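Local coordinates for protein BsaWI endonuclease (Geobacillus stearothermophilus, PDB 4ZSF) that binds DNA as a restriction endonuclease of the PD-(D/E)XK type and probably cleaves it in a metal-dependent reaction, at residues Asp197-Pro202 / Val225-Pro230; Arg216-His221 / Ile232-Pro237; Arg174-Ser179 / Ile205-Gly210; Met94-Gly99 / Met108-Gln113. All blocks are in the same frame, centred on the assembly; numbering follows the deposited sequence. Where two conformers were deposited one is given.

Contact 1: residues Asp197-Pro202 / Val225-Pro230; sequences DFLKMP and VFWDKP
Trp227 N gives a weak backbone hydrogen bond to Val225 O, 2.8 Å away, and so closes an inverse gamma turn centred on Phe226. The two residues it joins are the two partners of Leu199. Strand 222-226 pairs with strand 235-238, through Val225 and Tyr236, in the central mixed sheet of the PD-(D/E)XK nuclease fold. Against this margin of the sheet rests Leu199, from the connection between strand 188-193 and helix 202-209. The contact itself is apolar.

Leu199 meets Trp227 at about a right angle. Leu199 CB and Leu199 CD1 both touch Trp227 CH2, each 3.7 Å away, so the far corner of the six-membered ring sits against the leucine. The same Leu199 CD1 also reaches Val225 CG2 at 4.0 Å. Ile235 and Phe204 pack on Leu199 as well. They tie the loop to the neighbouring strand and to the helix that follows.

Phe226 heads another way, onto Phe91 and Ile95 of helix 70-103 and onto Ala49 of the second subunit. Trp227 CG stands between the backbone N and the carbonyl carbon (chi1 65°), which folds the indole back over its own segment. Val225 CG1 lies 3.5 Å above one face of the Trp227 ring, toward its rim, and Lys229 CB lies 3.6 Å from the opposite face.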
loop_
_atom_site.group_PDB
_atom_site.type_symbol
_atom_site.label_atom_id
_atom_site.label_comp_id
_atom_site.label_asym_id
_atom_site.label_seq_id
_atom_site.Cartn_x
_atom_site.Cartn_y
_atom_site.Cartn_z
ATOM N N ASP A 197 12.287 3.263 18.353
ATOM C CA ASP A 197 13.490 2.562 17.861
ATOM C C ASP A 197 14.067 3.182 16.590
ATOM O O ASP A 197 15.282 3.122 16.340
ATOM C CB ASP A 197 13.199 1.079 17.596
ATOM C CG ASP A 197 13.390 0.199 18.838
ATOM O OD1 ASP A 197 13.794 0.709 19.916
ATOM O OD2 ASP A 197 13.147 -1.024 18.725
ATOM N N PHE A 198 13.196 3.771 15.785
ATOM C CA PHE A 198 13.642 4.332 14.524
ATOM C C PHE A 198 14.476 5.578 14.804
ATOM O O PHE A 198 15.314 5.955 13.973
ATOM C CB PHE A 198 12.454 4.661 13.599
ATOM N N LEU A 199 14.275 6.205 15.973
ATOM C CA LEU A 199 14.989 7.455 16.283
ATOM C C LEU A 199 16.432 7.168 16.742
ATOM O O LEU A 199 17.234 8.091 16.919
ATOM C CB LEU A 199 14.229 8.305 17.319
ATOM C CG LEU A 199 12.895 8.909 16.791
ATOM C CD1 LEU A 199 12.083 9.627 17.894
ATOM C CD2 LEU A 199 13.018 9.851 15.608
ATOM N N LYS A 200 16.757 5.882 16.878
ATOM C CA LYS A 200 18.146 5.452 16.951
ATOM C C LYS A 200 18.908 6.056 15.774
ATOM O O LYS A 200 19.987 6.616 15.948
ATOM C CB LYS A 200 18.257 3.921 16.937
ATOM N N MET A 201 18.347 5.969 14.574
ATOM C CA MET A 201 19.009 6.581 13.435
ATOM C C MET A 201 18.935 8.128 13.520
ATOM O O MET A 201 17.845 8.712 13.683
ATOM C CB MET A 201 18.408 6.052 12.121
ATOM N N PRO A 202 20.105 8.802 13.443
ATOM C CA PRO A 202 20.192 10.270 13.353
ATOM C C PRO A 202 19.272 10.854 12.272
ATOM O O PRO A 202 18.755 11.969 12.411
ATOM C CB PRO A 202 21.654 10.512 12.995
ATOM C CG PRO A 202 22.363 9.358 13.601
ATOM C CD PRO A 202 21.439 8.178 13.453
ATOM N N VAL A 225 6.673 10.527 22.101
ATOM C CA VAL A 225 7.033 9.113 21.946
ATOM C C VAL A 225 6.834 8.382 23.262
ATOM O O VAL A 225 7.270 8.893 24.307
ATOM C CB VAL A 225 8.548 8.952 21.501
ATOM C CG1 VAL A 225 8.918 7.429 21.307
ATOM C CG2 VAL A 225 8.809 9.798 20.271
ATOM N N PHE A 226 6.211 7.186 23.210
ATOM C CA PHE A 226 6.099 6.355 24.418
ATOM C C PHE A 226 7.452 5.737 24.812
ATOM O O PHE A 226 7.765 4.616 24.493
ATOM C CB PHE A 226 5.056 5.266 24.208
ATOM C CG PHE A 226 3.649 5.763 24.270
ATOM C CD1 PHE A 226 2.937 5.696 25.470
ATOM C CD2 PHE A 226 2.998 6.222 23.167
ATOM C CE1 PHE A 226 1.633 6.132 25.552
ATOM C CE2 PHE A 226 1.668 6.661 23.247
ATOM C CZ PHE A 226 0.997 6.618 24.473
ATOM N N TRP A 227 8.276 6.508 25.493
ATOM C CA TRP A 227 9.529 5.971 25.973
ATOM C C TRP A 227 9.958 6.879 27.160
ATOM O O TRP A 227 9.281 7.864 27.442
ATOM C CB TRP A 227 10.567 5.936 24.837
ATOM C CG TRP A 227 11.043 7.233 24.254
ATOM C CD1 TRP A 227 10.777 8.522 24.695
ATOM C CD2 TRP A 227 11.911 7.368 23.124
ATOM N NE1 TRP A 227 11.416 9.429 23.883
ATOM C CE2 TRP A 227 12.127 8.742 22.916
ATOM C CE3 TRP A 227 12.526 6.439 22.257
ATOM C CZ2 TRP A 227 12.929 9.236 21.851
ATOM C CZ3 TRP A 227 13.323 6.929 21.185
ATOM C CH2 TRP A 227 13.512 8.314 20.998
ATOM N N ASP A 228 11.083 6.579 27.783
ATOM C CA ASP A 228 11.528 7.386 28.923
ATOM C C ASP A 228 12.784 8.195 28.602
ATOM O O ASP A 228 13.419 8.771 29.499
ATOM C CB ASP A 228 11.767 6.489 30.134
ATOM C CG ASP A 228 12.519 5.223 29.780
ATOM O OD1 ASP A 228 13.578 5.321 29.119
ATOM O OD2 ASP A 228 12.028 4.127 30.143
ATOM N N LYS A 229 13.138 8.260 27.324
ATOM C CA LYS A 229 14.306 9.028 26.940
ATOM C C LYS A 229 13.993 10.514 27.136
ATOM O O LYS A 229 12.926 10.983 26.744
ATOM C CB LYS A 229 14.675 8.768 25.462
ATOM C CG LYS A 229 15.194 7.363 25.145
ATOM N N PRO A 230 14.944 11.291 27.648
ATOM C CA PRO A 230 14.740 12.730 27.786
ATOM C C PRO A 230 14.508 13.437 26.482
ATOM O O PRO A 230 15.004 12.985 25.428
ATOM C CB PRO A 230 16.036 13.224 28.386
ATOM C CG PRO A 230 16.634 11.981 29.061
ATOM C CD PRO A 230 16.218 10.830 28.252
#

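Contact 2: residues Arg216-His221 / Ile232-Pro237; sequences RLNGWH and IDRIYP
Arg234 reaches from its turn into the loop 216-221, and nearly every atom of its side chain meets that loop. Arg234 CB starts beside His221 O, 3.6 Å away, and CG passes the same oxygen. Arg234 CD lies 3.6 Å from Trp220 O. From CG to NE the chain is extended, which brings one face of the guanidinium against the Asn218 amide. The two flat groups are stacked, with planes only 3° apart. Asn218 ND2 sits over the centre of the guanidinium, 3.3 Å from Arg234 CZ. NE and ND2 are both donors, so their closeness is stacking and not a bond.

At the tip the two nitrogens part. Arg234 NH1 donates to His221 O at 3.0 Å, with an N-H...O angle of 154°, and the oxygen lies in the guanidinium plane. Trp267 O is a further acceptor for NH1. Arg234 NH2 donates to a water 2.8 Å away, and that water donates to Asn218 OD1. A bound calcium ion lies about 4 Å from the nearest part of this side chain.

Asn218 is itself held. Asn218 ND2 gives a straight bond (178°) to Trp220 O at 2.9 Å, approaching from above the carbonyl plane, and it also bonds Tyr265 O. A second water links His221 O to Tyr236 OH.

Arg234 is the third residue of a type II' beta turn, Ile232 to Ile235, closed by Ile235 N to Ile232 O. The turn leads into strand 235-238, one of the two outermost strands of the PD-(D/E)XK sheet within this chain.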
loop_
_atom_site.group_PDB
_atom_site.type_symbol
_atom_site.label_atom_id
_atom_site.label_comp_id
_atom_site.label_asym_id
_atom_site.label_seq_id
_atom_site.Cartn_x
_atom_site.Cartn_y
_atom_site.Cartn_z
ATOM N N ARG A 216 16.082 20.602 6.338
ATOM C CA ARG A 216 16.420 21.937 6.834
ATOM C C ARG A 216 15.479 22.372 7.975
ATOM O O ARG A 216 15.930 22.876 8.996
ATOM C CB ARG A 216 16.376 22.957 5.702
ATOM C CG ARG A 216 17.262 24.189 5.950
ATOM C CD ARG A 216 17.197 25.210 4.800
ATOM N NE ARG A 216 15.840 25.730 4.563
ATOM C CZ ARG A 216 15.293 26.759 5.215
ATOM N NH1 ARG A 216 15.977 27.386 6.175
ATOM N NH2 ARG A 216 14.061 27.157 4.913
ATOM N N LEU A 217 14.185 22.141 7.801
ATOM C CA LEU A 217 13.199 22.553 8.813
ATOM C C LEU A 217 12.684 21.366 9.605
ATOM O O LEU A 217 12.771 20.218 9.143
ATOM C CB LEU A 217 12.019 23.225 8.153
ATOM C CG LEU A 217 12.383 24.365 7.191
ATOM C CD1 LEU A 217 11.118 25.001 6.663
ATOM C CD2 LEU A 217 13.231 25.377 7.950
ATOM N N ASN A 218 12.114 21.643 10.774
ATOM C CA ASN A 218 11.417 20.617 11.547
ATOM C C ASN A 218 10.163 20.103 10.794
ATOM O O ASN A 218 9.533 20.860 10.030
ATOM C CB ASN A 218 11.027 21.142 12.936
ATOM C CG ASN A 218 10.308 22.494 12.884
ATOM O OD1 ASN A 218 10.891 23.474 12.437
ATOM N ND2 ASN A 218 9.031 22.540 13.318
ATOM N N GLY A 219 9.811 18.829 10.988
ATOM C CA GLY A 219 8.723 18.240 10.207
ATOM C C GLY A 219 7.398 18.319 10.947
ATOM O O GLY A 219 6.298 18.167 10.344
ATOM N N TRP A 220 7.492 18.585 12.260
ATOM C CA TRP A 220 6.359 18.673 13.199
ATOM C C TRP A 220 6.648 19.765 14.217
ATOM O O TRP A 220 7.802 20.104 14.408
ATOM C CB TRP A 220 6.099 17.351 13.988
ATOM C CG TRP A 220 5.601 16.197 13.096
ATOM C CD1 TRP A 220 4.296 15.820 12.920
ATOM C CD2 TRP A 220 6.391 15.329 12.295
ATOM N NE1 TRP A 220 4.238 14.790 12.046
ATOM C CE2 TRP A 220 5.506 14.445 11.655
ATOM C CE3 TRP A 220 7.774 15.206 12.048
ATOM C CZ2 TRP A 220 5.940 13.469 10.751
ATOM C CZ3 TRP A 220 8.215 14.209 11.152
ATOM C CH2 TRP A 220 7.297 13.350 10.529
ATOM N N HIS A 221 5.611 20.246 14.903
ATOM C CA HIS A 221 5.805 21.084 16.071
ATOM C C HIS A 221 6.351 20.259 17.216
ATOM O O HIS A 221 7.142 20.737 18.039
ATOM C CB HIS A 221 4.475 21.763 16.493
ATOM C CG HIS A 221 4.087 22.855 15.550
ATOM N ND1 HIS A 221 2.902 22.863 14.858
ATOM C CD2 HIS A 221 4.756 23.976 15.162
ATOM C CE1 HIS A 221 2.835 23.946 14.109
ATOM N NE2 HIS A 221 3.960 24.633 14.255
ATOM N N ILE A 232 14.556 15.536 23.215
ATOM C CA ILE A 232 15.564 15.992 22.242
ATOM C C ILE A 232 14.905 17.039 21.368
ATOM O O ILE A 232 14.218 16.686 20.420
ATOM C CB ILE A 232 16.092 14.824 21.338
ATOM C CG1 ILE A 232 16.601 13.685 22.200
ATOM C CG2 ILE A 232 17.209 15.353 20.403
ATOM C CD1 ILE A 232 16.753 12.356 21.409
ATOM N N ASP A 233 15.037 18.303 21.745
ATOM C CA ASP A 233 14.424 19.413 21.017
ATOM C C ASP A 233 12.892 19.264 20.936
ATOM O O ASP A 233 12.208 19.609 21.908
ATOM C CB ASP A 233 15.048 19.537 19.625
ATOM C CG ASP A 233 14.701 20.861 18.934
ATOM O OD1 ASP A 233 13.924 21.692 19.485
ATOM O OD2 ASP A 233 15.214 21.040 17.817
ATOM N N ARG A 234 12.351 18.762 19.826
ATOM C CA ARG A 234 10.878 18.633 19.701
ATOM C C ARG A 234 10.424 17.196 19.841
ATOM O O ARG A 234 9.252 16.903 19.598
ATOM C CB ARG A 234 10.407 19.171 18.337
ATOM C CG ARG A 234 10.734 20.667 18.136
ATOM C CD ARG A 234 10.532 21.013 16.633
ATOM N NE ARG A 234 10.733 22.435 16.311
ATOM C CZ ARG A 234 9.820 23.403 16.450
ATOM N NH1 ARG A 234 8.601 23.133 16.932
ATOM N NH2 ARG A 234 10.169 24.667 16.108
ATOM N N ILE A 235 11.331 16.311 20.272
ATOM C CA ILE A 235 10.964 14.908 20.491
ATOM C C ILE A 235 10.795 14.694 21.985
ATOM O O ILE A 235 11.784 14.706 22.741
ATOM C CB ILE A 235 11.996 13.966 19.967
ATOM C CG1 ILE A 235 12.169 14.191 18.422
ATOM C CG2 ILE A 235 11.557 12.570 20.205
ATOM C CD1 ILE A 235 13.425 13.483 17.867
ATOM N N TYR A 236 9.554 14.571 22.410
ATOM C CA TYR A 236 9.225 14.546 23.831
ATOM C C TYR A 236 8.766 13.186 24.365
ATOM O O TYR A 236 8.062 12.480 23.648
ATOM C CB TYR A 236 8.054 15.499 24.085
ATOM C CG TYR A 236 8.296 16.905 23.592
ATOM C CD1 TYR A 236 9.108 17.797 24.318
ATOM C CD2 TYR A 236 7.675 17.358 22.427
ATOM C CE1 TYR A 236 9.307 19.110 23.872
ATOM C CE2 TYR A 236 7.871 18.673 21.976
ATOM C CZ TYR A 236 8.666 19.540 22.733
ATOM O OH TYR A 236 8.840 20.844 22.247
ATOM N N PRO A 237 9.130 12.834 25.614
ATOM C CA PRO A 237 8.680 11.570 26.188
ATOM C C PRO A 237 7.261 11.667 26.738
ATOM O O PRO A 237 6.886 12.703 27.350
ATOM C CB PRO A 237 9.683 11.285 27.318
ATOM C CG PRO A 237 10.133 12.692 27.786
ATOM C CD PRO A 237 10.093 13.549 26.461
HETATM O O HOH W 1 12.384 25.019 14.479
HETATM O O HOH W 2 6.871 21.904 20.602
#

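Contact 3: residues Arg174-Ser179 / Ile205-Gly210; sequences RDREPS and IAMVNG
Two helices that follow successive strands of the sheet, 172-184 and 202-209, meet here through Arg176 and Met207. Arg176 leaves its helix with CG anti to the backbone N (chi1 177°). It runs out nearly straight and then bends at the CG-CD bond (chi3 146°). The bend brings NH1 to the backbone carbonyl of Met207, where Arg176 NH1 donates a hydrogen bond of 2.6 Å to Met207 O. The bond is short but not straight, with an N-H...O angle of 133°. The oxygen sits at the edge of the guanidinium, near its plane, while the donor is tilted from the carbonyl plane. NH1 also bonds Leu217 O, in the loop that leads to strand 222-226.

Helix 172-184 connects strand 155-165 to strand 188-193, and helix 202-209 connects strand 188-193 to strand 222-226. These strands run parallel, so each connection is a beta-alpha-beta crossover. Arg176 thus bridges the helices of two consecutive crossovers.

Met207 O belongs to the last turn of its helix, which Gly210 leaves with positive phi. A positive guanidinium at this carboxyl end probably meets a favourable helix dipole. The hydrocarbon parts touch too. Met207 is bent at chi3, and Met207 CE lies 3.8 Å from Arg176 CD, which also passes 3.6 Å from Met207 O. Val172 and Thr173, one turn earlier on helix 172-184, pack on Met207.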
loop_
_atom_site.group_PDB
_atom_site.type_symbol
_atom_site.label_atom_id
_atom_site.label_comp_id
_atom_site.label_asym_id
_atom_site.label_seq_id
_atom_site.Cartn_x
_atom_site.Cartn_y
_atom_site.Cartn_z
ATOM N N ARG A 174 6.864 9.601 4.443
ATOM C CA ARG A 174 5.647 10.079 3.773
ATOM C C ARG A 174 4.681 10.959 4.636
ATOM O O ARG A 174 3.833 11.668 4.081
ATOM C CB ARG A 174 4.872 8.878 3.215
ATOM N N ASP A 175 4.795 10.898 5.966
ATOM C CA ASP A 175 3.970 11.692 6.916
ATOM C C ASP A 175 4.495 13.112 7.155
ATOM O O ASP A 175 3.763 14.008 7.593
ATOM C CB ASP A 175 3.904 10.992 8.273
ATOM C CG ASP A 175 3.068 9.698 8.231
ATOM O OD1 ASP A 175 2.003 9.665 7.580
ATOM O OD2 ASP A 175 3.487 8.719 8.870
ATOM N N ARG A 176 5.777 13.297 6.922
ATOM C CA ARG A 176 6.364 14.618 7.144
ATOM C C ARG A 176 5.776 15.707 6.222
ATOM O O ARG A 176 5.512 16.811 6.683
ATOM C CB ARG A 176 7.888 14.511 6.984
ATOM C CG ARG A 176 8.648 15.794 7.122
ATOM C CD ARG A 176 10.209 15.600 7.050
ATOM N NE ARG A 176 10.845 16.776 6.390
ATOM C CZ ARG A 176 11.440 17.729 7.110
ATOM N NH1 ARG A 176 11.520 17.582 8.417
ATOM N NH2 ARG A 176 11.984 18.787 6.542
ATOM N N GLU A 177 5.586 15.403 4.940
ATOM C CA GLU A 177 5.147 16.430 3.969
ATOM C C GLU A 177 3.719 16.965 4.375
ATOM O O GLU A 177 3.525 18.180 4.480
ATOM C CB GLU A 177 5.227 15.896 2.516
ATOM N N PRO A 178 2.760 16.065 4.689
ATOM C CA PRO A 178 1.466 16.644 5.065
ATOM C C PRO A 178 1.517 17.347 6.405
ATOM O O PRO A 178 0.748 18.290 6.615
ATOM C CB PRO A 178 0.536 15.434 5.143
ATOM C CG PRO A 178 1.441 14.229 5.296
ATOM C CD PRO A 178 2.661 14.599 4.477
ATOM N N SER A 179 2.403 16.928 7.299
ATOM C CA SER A 179 2.510 17.646 8.598
ATOM C C SER A 179 3.035 19.074 8.302
ATOM O O SER A 179 2.534 20.051 8.849
ATOM C CB SER A 179 3.452 16.918 9.555
ATOM O OG SER A 179 3.802 17.809 10.609
ATOM N N ILE A 205 15.777 11.547 13.850
ATOM C CA ILE A 205 15.834 12.751 14.685
ATOM C C ILE A 205 15.829 14.021 13.816
ATOM O O ILE A 205 15.131 14.990 14.129
ATOM C CB ILE A 205 17.085 12.728 15.596
ATOM C CG1 ILE A 205 16.888 11.700 16.713
ATOM C CG2 ILE A 205 17.333 14.077 16.239
ATOM C CD1 ILE A 205 18.228 11.273 17.363
ATOM N N ALA A 206 16.576 13.988 12.708
ATOM C CA ALA A 206 16.687 15.128 11.803
ATOM C C ALA A 206 15.359 15.399 11.085
ATOM O O ALA A 206 14.977 16.559 10.890
ATOM C CB ALA A 206 17.824 14.894 10.781
ATOM N N MET A 207 14.661 14.329 10.709
ATOM C CA MET A 207 13.343 14.463 10.079
ATOM C C MET A 207 12.363 15.192 10.971
ATOM O O MET A 207 11.476 15.892 10.449
ATOM C CB MET A 207 12.723 13.109 9.728
ATOM C CG MET A 207 13.406 12.423 8.596
ATOM S SD MET A 207 12.413 11.110 7.852
ATOM C CE MET A 207 11.432 12.070 6.701
ATOM N N VAL A 208 12.481 15.012 12.292
ATOM C CA VAL A 208 11.538 15.665 13.210
ATOM C C VAL A 208 12.044 17.079 13.473
ATOM O O VAL A 208 11.294 18.049 13.347
ATOM C CB VAL A 208 11.376 14.893 14.558
ATOM C CG1 VAL A 208 10.541 15.674 15.598
ATOM C CG2 VAL A 208 10.819 13.468 14.271
ATOM N N ASN A 209 13.311 17.189 13.863
ATOM C CA ASN A 209 13.820 18.456 14.405
ATOM C C ASN A 209 14.385 19.388 13.368
ATOM O O ASN A 209 14.559 20.590 13.648
ATOM C CB ASN A 209 14.919 18.203 15.465
ATOM C CG ASN A 209 14.357 17.631 16.752
ATOM O OD1 ASN A 209 13.190 17.910 17.130
ATOM N ND2 ASN A 209 15.182 16.834 17.448
ATOM N N GLY A 210 14.745 18.859 12.200
ATOM C CA GLY A 210 15.313 19.708 11.169
ATOM C C GLY A 210 16.759 20.048 11.485
ATOM O O GLY A 210 17.394 19.389 12.319
#

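Contact 4: residues Met94-Gly99 / Met108-Gln113; sequences MIKLLG and MRILLQ
Lys96 and Ile110 lie side by side, pointing opposite ways, where helix 70-103 packs on strand 108-112. The short helix and strand axes run nearly antiparallel, at 167°, and approach to 7.9 Å.

Lys96 has CG anti to its backbone N (chi1 175°) and is extended from there to NZ. This carries its methylenes across the strand, over Ile110 O and on to Leu112. Lys96 CB touches Ile110 CG2 at 3.9 Å, and Lys96 CG lies 3.5 Å from Ile110 O. Lys96 CE also stays close to Ile110 O, 3.6 Å from it. Lys96 CD meets Leu112 CG at 3.8 Å, and there the two side chains cross at about a right angle. The amino group passes on to a salt bridge with Asp115 and also bonds a succinate, probably from the crystallisation liquor.

Ile110 sends its two branches to different places. CG1 is anti to the carbonyl carbon (chi1 -68°), which carries CD1 to the backbone of the helix. There Ile110 CD1 rests 3.9 Å from Ile95 O and 4.1 Å from Gly99 CA, where no side chain intervenes. CG2 stays with Lys96.

Strand 108-112, one of the two outermost strands of the sheet within this chain, pairs with strand 146-152, whose Leu146 packs on Ile95, Ile110 and Leu112. Phe245 of helix 243-258 also covers Ile110, while Leu97 and Leu98 of helix 70-103 face Ile38 of the second subunit.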
loop_
_atom_site.group_PDB
_atom_site.type_symbol
_atom_site.label_atom_id
_atom_site.label_comp_id
_atom_site.label_asym_id
_atom_site.label_seq_id
_atom_site.Cartn_x
_atom_site.Cartn_y
_atom_site.Cartn_z
ATOM N N MET A 94 -7.579 4.729 21.517
ATOM C CA MET A 94 -6.933 4.725 22.823
ATOM C C MET A 94 -6.386 6.139 23.179
ATOM O O MET A 94 -6.531 6.620 24.319
ATOM C CB MET A 94 -5.772 3.733 22.836
ATOM C CG MET A 94 -5.150 3.665 24.212
ATOM S SD MET A 94 -3.726 2.532 24.223
ATOM C CE MET A 94 -2.493 3.669 23.637
ATOM N N ILE A 95 -5.683 6.759 22.230
ATOM C CA ILE A 95 -5.173 8.098 22.432
ATOM C C ILE A 95 -6.317 9.094 22.705
ATOM O O ILE A 95 -6.235 9.963 23.589
ATOM C CB ILE A 95 -4.336 8.562 21.198
ATOM C CG1 ILE A 95 -3.148 7.594 21.017
ATOM C CG2 ILE A 95 -3.904 10.047 21.369
ATOM C CD1 ILE A 95 -2.216 7.518 22.310
ATOM N N LYS A 96 -7.370 8.984 21.924
ATOM C CA LYS A 96 -8.526 9.873 22.133
ATOM C C LYS A 96 -9.074 9.682 23.547
ATOM O O LYS A 96 -9.358 10.679 24.226
ATOM C CB LYS A 96 -9.620 9.576 21.107
ATOM C CG LYS A 96 -10.936 10.392 21.343
ATOM C CD LYS A 96 -11.969 10.007 20.269
ATOM C CE LYS A 96 -13.342 10.558 20.649
ATOM N NZ LYS A 96 -14.469 9.957 19.872
ATOM N N LEU A 97 -9.228 8.428 23.990
ATOM C CA LEU A 97 -9.840 8.172 25.322
ATOM C C LEU A 97 -8.906 8.685 26.442
ATOM O O LEU A 97 -9.340 9.377 27.379
ATOM C CB LEU A 97 -10.142 6.674 25.493
ATOM C CG LEU A 97 -10.523 6.091 26.854
ATOM C CD1 LEU A 97 -11.920 6.524 27.227
ATOM C CD2 LEU A 97 -10.503 4.560 26.745
ATOM N N LEU A 98 -7.620 8.400 26.301
ATOM C CA LEU A 98 -6.633 8.814 27.291
ATOM C C LEU A 98 -6.530 10.318 27.326
ATOM O O LEU A 98 -6.626 10.927 28.411
ATOM C CB LEU A 98 -5.263 8.207 26.998
ATOM C CG LEU A 98 -5.201 6.683 27.244
ATOM C CD1 LEU A 98 -3.847 6.193 26.685
ATOM C CD2 LEU A 98 -5.387 6.262 28.716
ATOM N N GLY A 99 -6.387 10.925 26.165
ATOM C CA GLY A 99 -6.246 12.372 26.061
ATOM C C GLY A 99 -7.468 13.125 26.555
ATOM O O GLY A 99 -7.351 14.126 27.286
ATOM N N MET A 108 -10.724 21.338 25.958
ATOM C CA MET A 108 -10.206 20.755 24.718
ATOM C C MET A 108 -10.705 19.315 24.563
ATOM O O MET A 108 -10.976 18.620 25.564
ATOM C CB MET A 108 -8.661 20.807 24.698
ATOM C CG MET A 108 -8.147 22.249 24.532
ATOM S SD MET A 108 -6.329 22.228 24.457
ATOM C CE MET A 108 -5.970 22.038 26.168
ATOM N N ARG A 109 -10.789 18.843 23.313
ATOM C CA ARG A 109 -10.981 17.409 23.114
ATOM C C ARG A 109 -10.413 16.995 21.778
ATOM O O ARG A 109 -10.321 17.787 20.843
ATOM C CB ARG A 109 -12.462 17.003 23.185
ATOM C CG ARG A 109 -13.316 17.745 22.191
ATOM C CD ARG A 109 -14.763 17.121 22.302
ATOM N NE ARG A 109 -15.732 17.865 21.506
ATOM C CZ ARG A 109 -17.031 17.554 21.444
ATOM N NH1 ARG A 109 -17.514 16.549 22.169
ATOM N NH2 ARG A 109 -17.864 18.278 20.706
ATOM N N ILE A 110 -10.049 15.717 21.744
ATOM C CA ILE A 110 -9.556 15.034 20.591
ATOM C C ILE A 110 -10.730 14.385 19.883
ATOM O O ILE A 110 -11.625 13.765 20.509
ATOM C CB ILE A 110 -8.510 13.936 20.980
ATOM C CG1 ILE A 110 -7.235 14.620 21.512
ATOM C CG2 ILE A 110 -8.244 13.018 19.826
ATOM C CD1 ILE A 110 -6.259 13.610 22.174
ATOM N N LEU A 111 -10.697 14.519 18.569
ATOM C CA LEU A 111 -11.688 13.921 17.683
ATOM C C LEU A 111 -11.046 12.920 16.738
ATOM O O LEU A 111 -9.964 13.216 16.153
ATOM C CB LEU A 111 -12.340 14.997 16.810
ATOM C CG LEU A 111 -12.893 16.223 17.498
ATOM C CD1 LEU A 111 -13.324 17.168 16.368
ATOM C CD2 LEU A 111 -14.053 15.816 18.402
ATOM N N LEU A 112 -11.724 11.802 16.485
ATOM C CA LEU A 112 -11.303 10.954 15.329
ATOM C C LEU A 112 -11.592 11.675 14.037
ATOM O O LEU A 112 -12.416 12.578 13.980
ATOM C CB LEU A 112 -12.039 9.605 15.305
ATOM C CG LEU A 112 -11.911 8.836 16.620
ATOM C CD1 LEU A 112 -12.999 7.704 16.678
ATOM C CD2 LEU A 112 -10.500 8.185 16.668
ATOM N N GLN A 113 -10.882 11.327 12.975
ATOM C CA GLN A 113 -11.224 11.911 11.667
ATOM C C GLN A 113 -12.720 11.749 11.375
ATOM O O GLN A 113 -13.377 12.721 10.934
ATOM C CB GLN A 113 -10.376 11.268 10.567
ATOM C CG GLN A 113 -10.796 11.694 9.196
ATOM C CD GLN A 113 -10.013 10.955 8.110
ATOM O OE1 GLN A 113 -8.801 11.110 7.997
ATOM N NE2 GLN A 113 -10.710 10.130 7.328
#

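In the fold
Contacts 2 and 4 are buried, whereas contacts 1 and 3 are only partly so. Contacts 1, 2 and 3 cluster at one margin of the sheet. Contact 4 lies across it, on the outermost strand at the other margin. Contacts 1 and 2 share neighbouring strands, 222-226 and 235-238. Contacts 2 and 3 adjoin through Gly219, bonded to both Ser179 and Val208. Chemistry follows place. Contacts 2 and 3 use arginines to hold backbone carbonyls of a loop and of a helix end, with waters added in contact 2. Contacts 1 and 4 rest on hydrocarbon packing against strands of the same sheet.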